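Local coordinates for protein DyP2 (Amycolatopsis sp. ATCC 39116, PDB 4G2C) that is a haem-dependent dye peroxidase that binds manganese and probably uses hydrogen peroxide to oxidise dyes and other aromatic substrates, at residues L148-V153 and V474-G479; G158-T163 and F273-Q278; V309-D314 and N332-D337; P317-S322 and D337-G342. All blocks are in the same frame, centred on the assembly; numbering follows the deposited sequence.

Contact 1: L148-V153 and V474-G479; sequences LADPAV and VTMKGG
D150 OD1 is gripped by two donors, a salt bridge from R274 NH2 and a hydrogen bond from Q446 NE2, both from outside the two segments; across the contact itself the same oxygen lies against M476 CG at 3.8 Å, in van der Waals contact. With CG beside its own backbone N (chi1 -84°), the aspartate brings its carboxylate against the bent thioether chain, and OD2 comes within 4.2 Å of M476 CE. A short acid suits the place: one carboxylate oxygen takes both donors while CG stays against the methionine. An alanine here would probably leave the R274 guanidinium and the Q446 amide without this acceptor and open a gap beside M476. P151 supplies the other half of the contact, its CG resting 3.3 Å from M476 O and its CD 4.0 Å from M476 CB. The loop carrying these residues leaves helix 145-148 through a Schellman motif, with A149 at positive phi, and it belongs to the alpha+beta barrel domain; M476 lies on strand 474-484 of the separate antiparallel sheet that also holds 267-278. A turn at chi2 (64°) folds the methionine back along its strand, where SD takes a long, weak hydrogen bond from G478 N at 3.5 Å. The same fold brings M476 CE so near G479 that a beta carbon there would be crowded, which favours glycine.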
# COMPACT_ATOMS: atom_id res chain seq x y z
N LEU A 148 17.21 2.80 0.94
CA LEU A 148 16.22 1.77 0.63
C LEU A 148 16.82 0.64 -0.19
O LEU A 148 16.15 -0.38 -0.45
CB LEU A 148 15.04 2.38 -0.13
CG LEU A 148 14.31 3.52 0.59
CD1 LEU A 148 13.22 4.13 -0.30
CD2 LEU A 148 13.73 3.04 1.92
N ALA A 149 18.07 0.83 -0.60
CA ALA A 149 18.75 -0.07 -1.53
C ALA A 149 17.99 -0.18 -2.85
O ALA A 149 17.94 -1.24 -3.46
CB ALA A 149 18.99 -1.47 -0.90
N ASP A 150 17.38 0.93 -3.28
CA ASP A 150 16.70 1.00 -4.58
C ASP A 150 17.69 0.98 -5.74
O ASP A 150 18.86 1.35 -5.60
CB ASP A 150 15.89 2.30 -4.68
CG ASP A 150 14.50 2.18 -4.06
OD1 ASP A 150 13.99 1.04 -3.86
OD2 ASP A 150 13.92 3.25 -3.77
N PRO A 151 17.23 0.56 -6.91
CA PRO A 151 18.09 0.79 -8.07
C PRO A 151 18.35 2.29 -8.22
O PRO A 151 17.48 3.10 -7.88
CB PRO A 151 17.26 0.26 -9.24
CG PRO A 151 15.90 -0.16 -8.65
CD PRO A 151 16.10 -0.34 -7.20
N ALA A 152 19.54 2.65 -8.70
CA ALA A 152 19.88 4.04 -8.99
C ALA A 152 18.83 4.67 -9.90
O ALA A 152 18.19 3.98 -10.69
CB ALA A 152 21.25 4.15 -9.63
N VAL A 153 18.67 5.98 -9.78
CA VAL A 153 17.67 6.71 -10.55
C VAL A 153 17.86 6.53 -12.05
O VAL A 153 16.89 6.56 -12.79
CB VAL A 153 17.66 8.21 -10.17
CG1 VAL A 153 16.77 9.01 -11.11
CG2 VAL A 153 17.21 8.38 -8.70
N VAL A 474 10.69 -8.66 -7.72
CA VAL A 474 10.05 -7.35 -7.73
C VAL A 474 11.08 -6.26 -7.99
O VAL A 474 12.11 -6.19 -7.31
CB VAL A 474 9.29 -7.09 -6.42
CG1 VAL A 474 8.89 -5.62 -6.30
CG2 VAL A 474 8.08 -8.04 -6.31
N THR A 475 10.81 -5.42 -8.98
CA THR A 475 11.75 -4.37 -9.35
C THR A 475 11.14 -2.98 -9.27
O THR A 475 10.14 -2.69 -9.92
CB THR A 475 12.32 -4.57 -10.78
OG1 THR A 475 12.80 -5.91 -10.92
CG2 THR A 475 13.46 -3.59 -11.06
N MET A 476 11.78 -2.11 -8.49
CA MET A 476 11.37 -0.71 -8.37
C MET A 476 11.71 0.04 -9.66
O MET A 476 12.88 0.13 -10.04
CB MET A 476 12.08 -0.07 -7.16
CG MET A 476 12.16 1.45 -7.15
SD MET A 476 10.54 2.20 -7.05
CE MET A 476 10.98 3.89 -6.65
N LYS A 477 10.68 0.57 -10.33
CA LYS A 477 10.86 1.20 -11.64
C LYS A 477 10.87 2.73 -11.57
O LYS A 477 11.06 3.40 -12.59
CB LYS A 477 9.75 0.77 -12.61
CG LYS A 477 9.64 -0.72 -12.82
CD LYS A 477 10.93 -1.29 -13.38
CE LYS A 477 11.12 -0.91 -14.84
NZ LYS A 477 12.25 -1.68 -15.44
N GLY A 478 10.65 3.27 -10.38
CA GLY A 478 10.59 4.70 -10.19
C GLY A 478 9.41 5.08 -9.32
O GLY A 478 8.41 4.35 -9.24
N GLY A 479 9.50 6.24 -8.66
CA GLY A 479 8.46 6.67 -7.75
C GLY A 479 8.77 8.03 -7.19
O GLY A 479 9.82 8.59 -7.52

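Contact 2: G158-T163 and F273-Q278; sequences GHYQQT and FRKLEQ. With HEM (protoporphyrin IX containing Fe), chain C.
This is a buried, mainly apolar contact in which one tyrosine of the loop between helix 145-148 and strand 166-172 sits against two residues of strand 267-278. Y160 reaches in with its phenol end: OH is 3.2 Å from F273 CE1, and the two side chains meet at roughly a right angle. F273 points toward the loop, and with CG anti to the backbone N (chi1 -174°) its CE1 comes to the hydroxyl. Two residues on, K275 crosses the tyrosine, also at about a right angle, with its extended aliphatic chain, CD lying 4.0 Å from Y160 CE2. A lysine serves well here, since its methylenes pack against the ring while NZ travels on to salt bridges with E157 and E199. The phenol fits for a similar reason: its carbon ring packs on F273 and K275 and its hydroxyl bonds to E199 OE2, an oxygen that H159 NE2 also reaches. H159 also lies over the neighbouring tyrosine, its CD2 3.7 Å above one face of the Y160 ring, near the rim. The turn itself is tied by G158 O, which accepts Q161 N and, at 3.0 Å, Q162 NE2 from opposite faces of its carbonyl plane. Further along the strand the haem takes over: L276 CD1 lies 3.8 Å from HEM CAB, and Q278 NE2, hydrogen-bonded to E213, is 3.4 Å from HEM CMB. Strand 267-278 runs antiparallel to both 402-409 and 474-484, and F273 also packs on L404 and M406 and meets F71 of strand 66-74 edge-to-face.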
# COMPACT_ATOMS: atom_id res chain seq x y z
N GLY A 158 11.89 6.47 -17.66
CA GLY A 158 12.18 7.85 -18.02
C GLY A 158 11.39 8.91 -17.28
O GLY A 158 11.97 9.87 -16.77
N HIS A 159 10.07 8.75 -17.21
CA HIS A 159 9.25 9.77 -16.56
C HIS A 159 9.52 9.97 -15.06
O HIS A 159 9.30 11.06 -14.54
CB HIS A 159 7.75 9.59 -16.86
CG HIS A 159 7.23 8.21 -16.58
ND1 HIS A 159 7.75 7.08 -17.19
CD2 HIS A 159 6.22 7.78 -15.78
CE1 HIS A 159 7.09 6.01 -16.76
NE2 HIS A 159 6.15 6.41 -15.92
N TYR A 160 10.03 8.94 -14.38
CA TYR A 160 10.38 9.05 -12.96
C TYR A 160 11.74 9.71 -12.73
O TYR A 160 12.10 10.05 -11.60
CB TYR A 160 10.30 7.68 -12.24
CG TYR A 160 8.91 7.09 -12.27
CD1 TYR A 160 7.89 7.64 -11.51
CD2 TYR A 160 8.60 6.01 -13.08
CE1 TYR A 160 6.59 7.12 -11.55
CE2 TYR A 160 7.30 5.47 -13.12
CZ TYR A 160 6.31 6.04 -12.35
OH TYR A 160 5.02 5.54 -12.38
N GLN A 161 12.49 9.91 -13.82
CA GLN A 161 13.78 10.60 -13.72
C GLN A 161 13.57 12.11 -13.81
O GLN A 161 14.48 12.88 -13.50
CB GLN A 161 14.73 10.13 -14.83
CG GLN A 161 15.09 8.63 -14.78
CD GLN A 161 16.37 8.29 -15.53
OE1 GLN A 161 17.31 9.09 -15.57
NE2 GLN A 161 16.43 7.11 -16.13
N GLN A 162 12.38 12.53 -14.23
CA GLN A 162 12.06 13.95 -14.42
C GLN A 162 11.62 14.58 -13.11
O GLN A 162 11.25 13.88 -12.17
CB GLN A 162 10.94 14.13 -15.44
CG GLN A 162 11.08 13.24 -16.67
CD GLN A 162 12.38 13.51 -17.42
OE1 GLN A 162 12.62 14.64 -17.87
NE2 GLN A 162 13.22 12.49 -17.55
N THR A 163 11.66 15.91 -13.04
CA THR A 163 11.20 16.59 -11.84
C THR A 163 9.68 16.68 -11.84
O THR A 163 9.07 17.25 -12.75
CB THR A 163 11.84 17.98 -11.67
OG1 THR A 163 13.22 17.81 -11.32
CG2 THR A 163 11.14 18.77 -10.54
N PHE A 273 4.30 6.94 -3.82
CA PHE A 273 4.02 6.24 -5.08
C PHE A 273 5.29 5.53 -5.56
O PHE A 273 6.33 6.17 -5.72
CB PHE A 273 3.51 7.19 -6.17
CG PHE A 273 3.08 6.49 -7.43
CD1 PHE A 273 4.02 5.98 -8.31
CD2 PHE A 273 1.73 6.30 -7.72
CE1 PHE A 273 3.63 5.30 -9.46
CE2 PHE A 273 1.34 5.63 -8.87
CZ PHE A 273 2.29 5.13 -9.74
N ARG A 274 5.21 4.22 -5.76
CA ARG A 274 6.34 3.43 -6.28
C ARG A 274 5.84 2.38 -7.29
O ARG A 274 5.01 1.54 -6.95
CB ARG A 274 7.07 2.71 -5.14
CG ARG A 274 8.10 3.52 -4.36
CD ARG A 274 8.41 2.87 -3.00
NE ARG A 274 9.32 1.72 -3.09
CZ ARG A 274 10.64 1.84 -3.15
NH1 ARG A 274 11.18 3.05 -3.11
NH2 ARG A 274 11.43 0.78 -3.23
N LYS A 275 6.36 2.43 -8.52
CA LYS A 275 5.98 1.46 -9.55
C LYS A 275 6.87 0.24 -9.39
O LYS A 275 8.09 0.32 -9.53
CB LYS A 275 6.16 2.05 -10.96
CG LYS A 275 5.53 1.22 -12.08
CD LYS A 275 5.87 1.79 -13.45
CE LYS A 275 5.15 1.05 -14.57
NZ LYS A 275 5.29 1.70 -15.91
N LEU A 276 6.24 -0.90 -9.08
CA LEU A 276 6.97 -2.12 -8.76
C LEU A 276 6.64 -3.18 -9.79
O LEU A 276 5.50 -3.66 -9.87
CB LEU A 276 6.61 -2.61 -7.35
CG LEU A 276 6.75 -1.57 -6.24
CD1 LEU A 276 6.23 -2.09 -4.90
CD2 LEU A 276 8.20 -1.11 -6.10
N GLU A 277 7.63 -3.56 -10.58
CA GLU A 277 7.41 -4.57 -11.59
C GLU A 277 7.51 -5.95 -10.98
O GLU A 277 8.42 -6.24 -10.19
CB GLU A 277 8.41 -4.42 -12.74
CG GLU A 277 8.02 -5.23 -13.98
CD GLU A 277 9.05 -5.12 -15.08
OE1 GLU A 277 10.15 -5.69 -14.92
OE2 GLU A 277 8.76 -4.45 -16.09
N GLN A 278 6.56 -6.81 -11.34
CA GLN A 278 6.52 -8.18 -10.86
C GLN A 278 6.86 -9.20 -11.96
O GLN A 278 6.11 -9.37 -12.92
CB GLN A 278 5.11 -8.49 -10.34
CG GLN A 278 4.68 -7.65 -9.13
CD GLN A 278 3.32 -8.08 -8.61
OE1 GLN A 278 2.29 -7.47 -8.92
NE2 GLN A 278 3.31 -9.14 -7.82
CHA HEM C . 0.36 -7.45 2.86
CHB HEM C . 1.99 -8.48 -1.60
CHC HEM C . 4.69 -4.44 -1.61
CHD HEM C . 3.68 -3.86 3.09
C1A HEM C . 0.55 -8.07 1.65
C2A HEM C . -0.12 -9.28 1.22
C3A HEM C . 0.33 -9.56 -0.01
C4A HEM C . 1.29 -8.54 -0.40
CMA HEM C . -0.09 -10.75 -0.89
CAA HEM C . -1.16 -10.08 2.06
CBA HEM C . -2.55 -9.46 1.87
CGA HEM C . -2.79 -8.31 2.82
O1A HEM C . -2.64 -8.48 4.05
O2A HEM C . -3.14 -7.20 2.37
C1B HEM C . 2.87 -7.49 -2.02
C2B HEM C . 3.56 -7.39 -3.30
C3B HEM C . 4.30 -6.26 -3.28
C4B HEM C . 4.10 -5.61 -2.01
CMB HEM C . 3.46 -8.42 -4.45
CAB HEM C . 5.21 -5.67 -4.39
CBB HEM C . 5.05 -6.03 -5.66
C1C HEM C . 4.71 -3.98 -0.32
C2C HEM C . 5.57 -2.92 0.20
C3C HEM C . 5.27 -2.76 1.50
C4C HEM C . 4.23 -3.70 1.84
CMC HEM C . 6.61 -2.11 -0.63
CAC HEM C . 5.93 -1.78 2.50
CBC HEM C . 7.15 -1.27 2.27
C1D HEM C . 2.67 -4.72 3.44
C2D HEM C . 1.98 -4.68 4.70
C3D HEM C . 0.94 -5.79 4.61
C4D HEM C . 1.11 -6.40 3.32
CMD HEM C . 2.23 -3.71 5.87
CAD HEM C . -0.06 -6.22 5.66
CBD HEM C . 0.77 -7.00 6.66
CGD HEM C . -0.18 -7.30 7.78
O1D HEM C . -0.76 -6.33 8.34
O2D HEM C . -0.39 -8.52 8.06
NA HEM C . 1.38 -7.64 0.65
NB HEM C . 3.23 -6.38 -1.27
NC HEM C . 3.90 -4.43 0.72
ND HEM C . 2.13 -5.74 2.67
FE HEM C . 2.80 -6.20 0.69

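Contact 3: V309-D314 and N332-D337; sequences VGRFED and NDFSYD. With MN (manganese (II) ion), chain D; HEM (protoporphyrin IX containing Fe), chain C; ACT (acetate ion), chain H.
R311 spans the distance between its own backbone and the loop of N332 and F334, a job for a long side chain with a flat charged end. From CB the chain leaves with CG beside the backbone N and then runs straight as far as NE; the side chain also touches I351 and V330. CD lies 3.9 Å from HEM CAA, at the root of a haem propionate. NE follows at 3.8 Å from HEM O1A, too far for a bond, though the positive charge probably complements the propionate. The turn comes about the CD-NE bond (chi4 -97°), and beyond it the guanidinium divides: NH1 bonds to G331 O, while NH2 stands 2.8 Å from N332 OD1, near the guanidinium plane. The amide of N332 is tilted 26° from that plane, and its OD1 is also bonded by R357 NH2, a haem-binding arginine. NH2 also meets F334 CE2, 3.7 Å away; the nitrogen comes to the ring at its edge, the two planes being 70° apart. R311 follows the end of helix 303-309 in a long irregular stretch whose V309 and R311 line the haem pocket. G310 ends that helix at positive phi, where a side chain would jam against the preceding carbonyl, and V309 CG1 touches HEM CMA. Beyond R311 the chain supplies a metal ligand: E313 OE2 binds manganese at 2.2 Å, E287 OE2 is a second protein ligand, and a water oxygen lies 2.3 Å from the metal. In the other segment, S335 OG accepts D337 N in an ST turn.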
# COMPACT_ATOMS: atom_id res chain seq x y z
N VAL A 309 5.02 -15.48 1.34
CA VAL A 309 4.07 -14.40 1.53
C VAL A 309 3.51 -14.33 2.97
O VAL A 309 3.35 -13.25 3.52
CB VAL A 309 2.94 -14.53 0.51
CG1 VAL A 309 1.81 -13.57 0.85
CG2 VAL A 309 3.50 -14.27 -0.90
N GLY A 310 3.25 -15.49 3.56
CA GLY A 310 2.68 -15.55 4.90
C GLY A 310 1.21 -15.90 4.83
O GLY A 310 0.54 -16.06 5.85
N ARG A 311 0.70 -15.96 3.60
CA ARG A 311 -0.64 -16.45 3.34
C ARG A 311 -0.61 -17.30 2.06
O ARG A 311 0.25 -17.10 1.21
CB ARG A 311 -1.62 -15.30 3.12
CG ARG A 311 -1.88 -14.36 4.28
CD ARG A 311 -2.79 -13.18 3.81
NE ARG A 311 -3.09 -12.19 4.86
CZ ARG A 311 -4.20 -12.17 5.60
NH1 ARG A 311 -5.16 -13.09 5.41
NH2 ARG A 311 -4.36 -11.23 6.52
N PHE A 312 -1.53 -18.24 1.95
CA PHE A 312 -1.78 -18.92 0.68
C PHE A 312 -2.44 -17.95 -0.30
O PHE A 312 -2.92 -16.88 0.08
CB PHE A 312 -2.68 -20.15 0.89
CG PHE A 312 -2.03 -21.22 1.72
CD1 PHE A 312 -1.24 -22.18 1.12
CD2 PHE A 312 -2.18 -21.23 3.10
CE1 PHE A 312 -0.63 -23.16 1.89
CE2 PHE A 312 -1.57 -22.19 3.87
CZ PHE A 312 -0.79 -23.16 3.26
N GLU A 313 -2.48 -18.31 -1.57
CA GLU A 313 -3.10 -17.44 -2.55
C GLU A 313 -4.49 -16.93 -2.17
O GLU A 313 -4.88 -15.82 -2.57
CB GLU A 313 -3.09 -18.09 -3.93
CG GLU A 313 -1.72 -17.94 -4.58
CD GLU A 313 -1.38 -19.08 -5.51
OE1 GLU A 313 -2.11 -19.27 -6.52
OE2 GLU A 313 -0.38 -19.80 -5.22
N ASP A 314 -5.20 -17.69 -1.33
CA ASP A 314 -6.63 -17.45 -1.11
C ASP A 314 -7.17 -16.48 -0.02
O ASP A 314 -8.37 -16.45 0.16
CB ASP A 314 -7.43 -18.77 -1.05
CG ASP A 314 -7.27 -19.48 0.26
OD1 ASP A 314 -6.27 -19.20 0.94
OD2 ASP A 314 -8.14 -20.32 0.61
N ASN A 332 -8.39 -11.99 9.19
CA ASN A 332 -7.26 -11.17 9.63
C ASN A 332 -7.08 -11.17 11.15
O ASN A 332 -6.20 -10.49 11.68
CB ASN A 332 -7.40 -9.72 9.13
CG ASN A 332 -6.07 -9.00 9.12
OD1 ASN A 332 -5.06 -9.57 8.72
ND2 ASN A 332 -6.06 -7.74 9.56
N ASP A 333 -7.91 -11.93 11.85
CA ASP A 333 -7.89 -11.98 13.30
C ASP A 333 -6.89 -13.01 13.83
O ASP A 333 -7.28 -14.08 14.30
CB ASP A 333 -9.28 -12.30 13.82
CG ASP A 333 -9.47 -11.85 15.24
OD1 ASP A 333 -8.59 -11.13 15.73
OD2 ASP A 333 -10.50 -12.22 15.85
N PHE A 334 -5.61 -12.69 13.74
CA PHE A 334 -4.55 -13.57 14.23
C PHE A 334 -3.32 -12.74 14.61
O PHE A 334 -3.14 -11.62 14.14
CB PHE A 334 -4.13 -14.57 13.14
CG PHE A 334 -3.57 -13.92 11.91
CD1 PHE A 334 -2.23 -13.54 11.84
CD2 PHE A 334 -4.41 -13.62 10.83
CE1 PHE A 334 -1.71 -12.92 10.71
CE2 PHE A 334 -3.90 -12.98 9.69
CZ PHE A 334 -2.55 -12.63 9.63
N SER A 335 -2.48 -13.33 15.46
CA SER A 335 -1.17 -12.79 15.78
C SER A 335 -0.23 -13.97 15.68
O SER A 335 -0.65 -15.07 15.35
CB SER A 335 -1.13 -12.23 17.22
OG SER A 335 -1.11 -13.28 18.18
N TYR A 336 1.05 -13.74 15.97
CA TYR A 336 2.04 -14.81 15.92
C TYR A 336 2.43 -15.32 17.32
O TYR A 336 3.49 -15.94 17.48
CB TYR A 336 3.28 -14.33 15.17
CG TYR A 336 2.94 -13.87 13.79
CD1 TYR A 336 2.71 -14.79 12.78
CD2 TYR A 336 2.85 -12.51 13.50
CE1 TYR A 336 2.38 -14.37 11.50
CE2 TYR A 336 2.53 -12.09 12.23
CZ TYR A 336 2.29 -13.03 11.23
OH TYR A 336 1.98 -12.61 9.97
N ASP A 337 1.58 -15.06 18.31
CA ASP A 337 1.90 -15.38 19.70
C ASP A 337 1.91 -16.89 19.97
O ASP A 337 2.48 -17.34 20.95
CB ASP A 337 0.93 -14.67 20.66
CG ASP A 337 1.23 -13.18 20.79
OD1 ASP A 337 2.29 -12.73 20.29
OD2 ASP A 337 0.41 -12.45 21.39
MN MN D . 1.36 -21.18 -5.35
CHA HEM C . 0.36 -7.45 2.86
CHB HEM C . 1.99 -8.48 -1.60
CHC HEM C . 4.69 -4.44 -1.61
CHD HEM C . 3.68 -3.86 3.09
C1A HEM C . 0.55 -8.07 1.65
C2A HEM C . -0.12 -9.28 1.22
C3A HEM C . 0.33 -9.56 -0.01
C4A HEM C . 1.29 -8.54 -0.40
CMA HEM C . -0.09 -10.75 -0.89
CAA HEM C . -1.16 -10.08 2.06
CBA HEM C . -2.55 -9.46 1.87
CGA HEM C . -2.79 -8.31 2.82
O1A HEM C . -2.64 -8.48 4.05
O2A HEM C . -3.14 -7.20 2.37
C1B HEM C . 2.87 -7.49 -2.02
C2B HEM C . 3.56 -7.39 -3.30
C3B HEM C . 4.30 -6.26 -3.28
C4B HEM C . 4.10 -5.61 -2.01
CMB HEM C . 3.46 -8.42 -4.45
CAB HEM C . 5.21 -5.67 -4.39
CBB HEM C . 5.05 -6.03 -5.66
C1C HEM C . 4.71 -3.98 -0.32
C2C HEM C . 5.57 -2.92 0.20
C3C HEM C . 5.27 -2.76 1.50
C4C HEM C . 4.23 -3.70 1.84
CMC HEM C . 6.61 -2.11 -0.63
CAC HEM C . 5.93 -1.78 2.50
CBC HEM C . 7.15 -1.27 2.27
C1D HEM C . 2.67 -4.72 3.44
C2D HEM C . 1.98 -4.68 4.70
C3D HEM C . 0.94 -5.79 4.61
C4D HEM C . 1.11 -6.40 3.32
CMD HEM C . 2.23 -3.71 5.87
CAD HEM C . -0.06 -6.22 5.66
CBD HEM C . 0.77 -7.00 6.66
CGD HEM C . -0.18 -7.30 7.78
O1D HEM C . -0.76 -6.33 8.34
O2D HEM C . -0.39 -8.52 8.06
NA HEM C . 1.38 -7.64 0.65
NB HEM C . 3.23 -6.38 -1.27
NC HEM C . 3.90 -4.43 0.72
ND HEM C . 2.13 -5.74 2.67
FE HEM C . 2.80 -6.20 0.69
C ACT H . -3.24 -12.23 21.88
O ACT H . -2.71 -12.85 22.85
OXT ACT H . -2.73 -12.40 20.75
CH3 ACT H . -4.43 -11.33 22.09
O HOH W 1 0.99 -20.89 -3.08

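Contact 4: P317-S322 and D337-G342; sequences PLTAQS and DSDKLG. With ACT (acetate ion), chain K.
T319 and D339 meet through a single side-chain hydrogen bond, T319 OG1 giving its proton to D339 OD2 at 2.7 Å. Threonine OG1 is carried across by a first torsion anti to the backbone N (chi1 -164°), and it approaches the oxygen on the anti side, 25° out of the carboxylate plane. A small hydroxyl residue suits this buried spot, since its short branch reaches the acid. The carboxylate is satisfied from its own loop too: C345 N donates to OD2 and K344 N to OD1. An alanine in place of D339 would probably leave the T319 hydroxyl and both of those backbone N-H groups without their acceptor, and remove the side-chain bond that joins 317-322 to 337-342. Within 337-342 the K340 side chain bends so that NZ bonds to D337 O at 3.0 Å, in the carbonyl plane and on a lone pair. Backbone bonds shape each segment separately. P317 O accepts both A320 N and Q321 N, curling the chain round L318, whose side chain packs on helix 303-309. An acetate, probably from the crystallisation liquor, takes two backbone N-H groups: K340 N at 3.1 Å through its atom O and L341 N at 3.0 Å through OXT. Those two donors are the central residues of a type I beta turn from D339 to G342, closed by G342 N to D339 O at 2.9 Å; aspartate in its first position and glycine at positive phi in its last are classic choices for such a turn.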
# COMPACT_ATOMS: atom_id res chain seq x y z
N PRO A 317 -4.08 -17.45 6.26
CA PRO A 317 -2.84 -17.15 6.98
C PRO A 317 -2.10 -18.44 7.28
O PRO A 317 -2.66 -19.37 7.85
CB PRO A 317 -3.32 -16.51 8.29
CG PRO A 317 -4.74 -16.10 8.03
CD PRO A 317 -5.28 -17.09 7.05
N LEU A 318 -0.84 -18.49 6.87
CA LEU A 318 0.01 -19.63 7.08
C LEU A 318 0.22 -19.90 8.57
O LEU A 318 0.52 -21.02 8.96
CB LEU A 318 1.37 -19.39 6.41
CG LEU A 318 2.33 -20.58 6.45
CD1 LEU A 318 1.61 -21.80 5.88
CD2 LEU A 318 3.61 -20.28 5.69
N THR A 319 0.09 -18.86 9.40
CA THR A 319 0.25 -19.06 10.83
C THR A 319 -0.95 -19.80 11.42
O THR A 319 -0.86 -20.35 12.51
CB THR A 319 0.47 -17.75 11.61
OG1 THR A 319 0.98 -18.06 12.92
CG2 THR A 319 -0.84 -17.00 11.77
N ALA A 320 -2.07 -19.81 10.70
CA ALA A 320 -3.26 -20.48 11.23
C ALA A 320 -3.60 -21.83 10.58
O ALA A 320 -4.28 -22.65 11.18
CB ALA A 320 -4.46 -19.55 11.15
N GLN A 321 -3.14 -22.06 9.36
CA GLN A 321 -3.48 -23.27 8.63
C GLN A 321 -2.28 -23.74 7.82
O GLN A 321 -1.43 -22.92 7.43
CB GLN A 321 -4.67 -23.00 7.71
CG GLN A 321 -5.99 -22.64 8.43
CD GLN A 321 -6.68 -23.88 9.00
OE1 GLN A 321 -7.49 -24.52 8.32
NE2 GLN A 321 -6.35 -24.22 10.24
N SER A 322 -2.21 -25.04 7.56
CA SER A 322 -1.12 -25.57 6.75
C SER A 322 -1.50 -25.65 5.27
O SER A 322 -0.72 -26.14 4.45
CB SER A 322 -0.69 -26.96 7.26
OG SER A 322 -1.74 -27.92 7.17
N ASP A 337 1.58 -15.06 18.31
CA ASP A 337 1.90 -15.38 19.70
C ASP A 337 1.91 -16.89 19.97
O ASP A 337 2.48 -17.34 20.95
CB ASP A 337 0.93 -14.67 20.66
CG ASP A 337 1.23 -13.18 20.79
OD1 ASP A 337 2.29 -12.73 20.29
OD2 ASP A 337 0.41 -12.45 21.39
N SER A 338 1.27 -17.67 19.09
CA SER A 338 1.36 -19.13 19.13
C SER A 338 2.26 -19.65 18.02
O SER A 338 2.10 -20.81 17.60
CB SER A 338 -0.01 -19.77 18.98
OG SER A 338 -0.82 -19.52 20.11
N ASP A 339 3.20 -18.82 17.57
CA ASP A 339 4.06 -19.14 16.44
C ASP A 339 5.41 -18.42 16.65
O ASP A 339 6.07 -18.00 15.71
CB ASP A 339 3.39 -18.65 15.15
CG ASP A 339 3.99 -19.24 13.87
OD1 ASP A 339 4.91 -20.08 13.92
OD2 ASP A 339 3.51 -18.86 12.78
N LYS A 340 5.81 -18.29 17.91
CA LYS A 340 7.02 -17.54 18.27
C LYS A 340 8.31 -18.16 17.73
O LYS A 340 9.34 -17.50 17.65
CB LYS A 340 7.10 -17.37 19.79
CG LYS A 340 6.00 -16.47 20.38
CD LYS A 340 6.22 -16.24 21.87
CE LYS A 340 5.20 -15.26 22.45
NZ LYS A 340 4.07 -15.95 23.14
N LEU A 341 8.23 -19.43 17.34
CA LEU A 341 9.38 -20.14 16.77
C LEU A 341 9.38 -20.12 15.24
O LEU A 341 10.32 -20.61 14.61
CB LEU A 341 9.39 -21.59 17.27
CG LEU A 341 9.66 -21.81 18.76
CD1 LEU A 341 9.30 -23.23 19.19
CD2 LEU A 341 11.12 -21.54 19.05
N GLY A 342 8.31 -19.58 14.66
CA GLY A 342 8.22 -19.47 13.21
C GLY A 342 8.09 -20.80 12.48
O GLY A 342 8.44 -20.91 11.31
C ACT K . 5.30 -21.26 19.43
O ACT K . 4.85 -20.27 20.06
OXT ACT K . 5.97 -21.07 18.38
CH3 ACT K . 5.08 -22.65 19.92

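Along the chain, 148-153 comes first and 158-163 follows, so contact 1 opens before contact 2. Contact 2 closes at 273-278, within the loop that contact 1 completes at 474-479. These two contacts tie the loop after helix 145-148 to neighbouring strands of one sheet, with centres about 8 Å apart. Between 273-278 and 474-479 lie the other pair: 309-314, 317-322, 332-337 and 337-342 alternate, so contacts 3 and 4 cross, share D337 and knit the long irregular region between helices 303-309 and 350-354. Both are nested in contact 1 and in series with contact 2. Contacts 2 and 3 sit on opposite sides of the chain's centre, and both touch the haem.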